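Local coordinates for protein acyl-CoA dehydrogenase (Thermus thermophilus, PDB 2Z1Q) that probably oxidises saturated acyl-CoA thioesters to their 2,3-dehydroacyl-CoA products, using a bound FAD as cofactor, at residues 274-279 and 311-316. Residues are numbered along the deposited sequence; the frame is centred on the assembly and turned at random.
Sequences GAKRAL and SRIYAA
Ile313 reaches from helix 300-331 against Ala275, Lys276 and Leu279 of helix 252-288, which receive its two branches. The longer branch does most of the work. Ile313 CG1 lies 3.7 Å from Ala275 CB. Ile313 CD1, at the end of the branch, runs on past that methyl to within 3.5 Å of Leu279 CD1. Because CG1 stands anti to the carbonyl carbon (chi1 -66°) and the chain then extends to CD1 (chi2 168°), the branch is carried straight across to the partner helix, and CD1 comes to rest between Ala275 and Leu279, which stand one helical turn apart. The other methyl, CG2, turns to the side of the packing and meets the aliphatic stem of Lys276, with Ile313 CG2 4.0 Å from Lys276 CG.

Beyond that carbon the lysine chain is fully extended, carrying NZ away from the isoleucine to salt bridges with Glu98 of helix 90-99 and Glu317, on helix 300-331 one turn beyond Ile313. The apolar part of Lys276 thus flanks the isoleucine while its charge is answered at the far end. Tyr573 touches both Lys276 and Ile313, and Leu362 of helix 348-372 packs on Ala275.

The two short segments run nearly antiparallel, at 158°, and their axes approach to 10.2 Å. The contact joins successive helices of the all-helical C-terminal domain of the acyl-CoA dehydrogenase fold; the side chain of Leu279 is about 13 Å from the bound FAD. With no hydrogen bond between the segments, their direct attachment here is van der Waals and hydrophobic, resting on the shape of one branched side chain, while just beyond them the Lys276-Glu317 salt bridge links the same two helices across the rim and Glu98 brings in helix 90-99.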
ATOM      1  N   GLY B 274      11.468  -9.566  -6.298  1.00 23.57           N
ATOM      2  CA  GLY B 274      11.361  -8.860  -5.033  1.00 22.89           C
ATOM      3  C   GLY B 274      10.296  -9.469  -4.151  1.00 21.66           C
ATOM      4  O   GLY B 274      10.483  -9.618  -2.935  1.00 21.60           O
ATOM      5  N   ALA B 275       9.179  -9.836  -4.762  1.00 21.52           N
ATOM      6  CA  ALA B 275       8.080 -10.436  -4.026  1.00 22.00           C
ATOM      7  C   ALA B 275       8.565 -11.709  -3.320  1.00 22.55           C
ATOM      8  O   ALA B 275       8.304 -11.891  -2.125  1.00 22.30           O
ATOM      9  CB  ALA B 275       6.921 -10.732  -4.972  1.00 22.51           C
ATOM     10  N   LYS B 276       9.294 -12.564  -4.039  1.00 22.38           N
ATOM     11  CA  LYS B 276       9.820 -13.793  -3.445  1.00 24.26           C
ATOM     12  C   LYS B 276      10.671 -13.472  -2.223  1.00 24.71           C
ATOM     13  O   LYS B 276      10.545 -14.118  -1.181  1.00 24.18           O
ATOM     14  CB  LYS B 276      10.681 -14.573  -4.456  1.00 25.24           C
ATOM     15  CG  LYS B 276       9.914 -15.138  -5.644  1.00 26.32           C
ATOM     16  CD  LYS B 276      10.830 -15.908  -6.587  1.00 28.03           C
ATOM     17  CE  LYS B 276      10.037 -16.613  -7.679  1.00 28.13           C
ATOM     18  NZ  LYS B 276      10.923 -17.294  -8.673  1.00 27.71           N
ATOM     19  N   ARG B 277      11.539 -12.472  -2.338  1.00 25.38           N
ATOM     20  CA  ARG B 277      12.389 -12.113  -1.211  1.00 27.52           C
ATOM     21  C   ARG B 277      11.548 -11.682  -0.023  1.00 27.24           C
ATOM     22  O   ARG B 277      11.801 -12.101   1.109  1.00 26.41           O
ATOM     23  CB  ARG B 277      13.339 -10.973  -1.582  1.00 31.61           C
ATOM     24  CG  ARG B 277      14.053 -11.193  -2.877  1.00 37.47           C
ATOM     25  CD  ARG B 277      14.827 -12.497  -2.844  1.00 42.10           C
ATOM     26  NE  ARG B 277      14.855 -13.115  -4.162  1.00 48.01           N
ATOM     27  CZ  ARG B 277      15.473 -12.601  -5.218  1.00 49.83           C
ATOM     28  NH1 ARG B 277      16.123 -11.447  -5.119  1.00 49.83           N
ATOM     29  NH2 ARG B 277      15.423 -13.234  -6.381  1.00 50.96           N
ATOM     30  N   ALA B 278      10.561 -10.828  -0.281  1.00 26.28           N
ATOM     31  CA  ALA B 278       9.691 -10.348   0.786  1.00 25.36           C
ATOM     32  C   ALA B 278       8.970 -11.540   1.413  1.00 26.30           C
ATOM     33  O   ALA B 278       8.701 -11.548   2.617  1.00 25.66           O
ATOM     34  CB  ALA B 278       8.678  -9.343   0.234  1.00 22.84           C
ATOM     35  N   LEU B 279       8.662 -12.543   0.588  1.00 27.15           N
ATOM     36  CA  LEU B 279       7.978 -13.736   1.083  1.00 27.50           C
ATOM     37  C   LEU B 279       8.918 -14.547   1.976  1.00 27.45           C
ATOM     38  O   LEU B 279       8.506 -15.024   3.031  1.00 28.21           O
ATOM     39  CB  LEU B 279       7.482 -14.603  -0.086  1.00 28.11           C
ATOM     40  CG  LEU B 279       6.183 -15.416   0.093  1.00 29.66           C
ATOM     41  CD1 LEU B 279       6.069 -16.442  -1.027  1.00 28.98           C
ATOM     42  CD2 LEU B 279       6.169 -16.133   1.419  1.00 30.25           C
ATOM     43  N   SER B 311       0.306 -17.377  -3.834  1.00 25.46           N
ATOM     44  CA  SER B 311      -0.556 -17.489  -4.986  1.00 25.53           C
ATOM     45  C   SER B 311      -0.324 -16.357  -5.998  1.00 26.11           C
ATOM     46  O   SER B 311      -0.133 -16.625  -7.187  1.00 25.53           O
ATOM     47  CB  SER B 311      -2.022 -17.515  -4.549  1.00 25.05           C
ATOM     48  OG  SER B 311      -2.872 -17.584  -5.682  1.00 25.84           O
ATOM     49  N   ARG B 312      -0.323 -15.101  -5.547  1.00 24.35           N
ATOM     50  CA  ARG B 312      -0.125 -14.009  -6.495  1.00 24.32           C
ATOM     51  C   ARG B 312       1.259 -14.061  -7.140  1.00 24.04           C
ATOM     52  O   ARG B 312       1.412 -13.781  -8.322  1.00 25.49           O
ATOM     53  CB  ARG B 312      -0.375 -12.674  -5.810  1.00 24.28           C
ATOM     54  CG  ARG B 312      -1.738 -12.613  -5.126  1.00 25.72           C
ATOM     55  CD  ARG B 312      -2.195 -11.191  -4.910  1.00 27.17           C
ATOM     56  NE  ARG B 312      -3.252 -11.095  -3.905  1.00 28.25           N
ATOM     57  CZ  ARG B 312      -3.892  -9.969  -3.601  1.00 30.13           C
ATOM     58  NH1 ARG B 312      -4.838  -9.966  -2.673  1.00 28.79           N
ATOM     59  NH2 ARG B 312      -3.588  -8.841  -4.241  1.00 30.74           N
ATOM     60  N   ILE B 313       2.268 -14.441  -6.375  1.00 23.85           N
ATOM     61  CA  ILE B 313       3.603 -14.541  -6.943  1.00 24.75           C
ATOM     62  C   ILE B 313       3.631 -15.611  -8.047  1.00 25.41           C
ATOM     63  O   ILE B 313       4.220 -15.397  -9.106  1.00 26.13           O
ATOM     64  CB  ILE B 313       4.631 -14.894  -5.851  1.00 23.82           C
ATOM     65  CG1 ILE B 313       4.748 -13.734  -4.855  1.00 20.44           C
ATOM     66  CG2 ILE B 313       5.962 -15.208  -6.481  1.00 21.03           C
ATOM     67  CD1 ILE B 313       5.507 -14.115  -3.604  1.00 21.79           C
ATOM     68  N   TYR B 314       2.987 -16.751  -7.806  1.00 25.67           N
ATOM     69  CA  TYR B 314       2.956 -17.816  -8.805  1.00 25.11           C
ATOM     70  C   TYR B 314       2.301 -17.343 -10.099  1.00 24.59           C
ATOM     71  O   TYR B 314       2.815 -17.579 -11.196  1.00 23.91           O
ATOM     72  CB  TYR B 314       2.201 -19.036  -8.258  1.00 27.20           C
ATOM     73  CG  TYR B 314       1.981 -20.113  -9.290  1.00 28.48           C
ATOM     74  CD1 TYR B 314       3.030 -20.915  -9.718  1.00 29.23           C
ATOM     75  CD2 TYR B 314       0.720 -20.304  -9.870  1.00 28.68           C
ATOM     76  CE1 TYR B 314       2.846 -21.886 -10.699  1.00 31.74           C
ATOM     77  CE2 TYR B 314       0.523 -21.269 -10.848  1.00 30.02           C
ATOM     78  CZ  TYR B 314       1.596 -22.056 -11.259  1.00 30.94           C
ATOM     79  OH  TYR B 314       1.458 -23.011 -12.235  1.00 28.13           O
ATOM     80  N   ALA B 315       1.171 -16.659  -9.973  1.00 24.05           N
ATOM     81  CA  ALA B 315       0.480 -16.148 -11.143  1.00 25.33           C
ATOM     82  C   ALA B 315       1.376 -15.184 -11.934  1.00 24.71           C
ATOM     83  O   ALA B 315       1.557 -15.360 -13.137  1.00 25.77           O
ATOM     84  CB  ALA B 315      -0.820 -15.451 -10.729  1.00 25.93           C
ATOM     85  N   ALA B 316       1.942 -14.178 -11.265  1.00 23.57           N
ATOM     86  CA  ALA B 316       2.800 -13.202 -11.954  1.00 21.70           C
ATOM     87  C   ALA B 316       4.010 -13.886 -12.595  1.00 21.61           C
ATOM     88  O   ALA B 316       4.370 -13.604 -13.733  1.00 21.21           O
ATOM     89  CB  ALA B 316       3.277 -12.126 -10.976  1.00 19.23           C
TER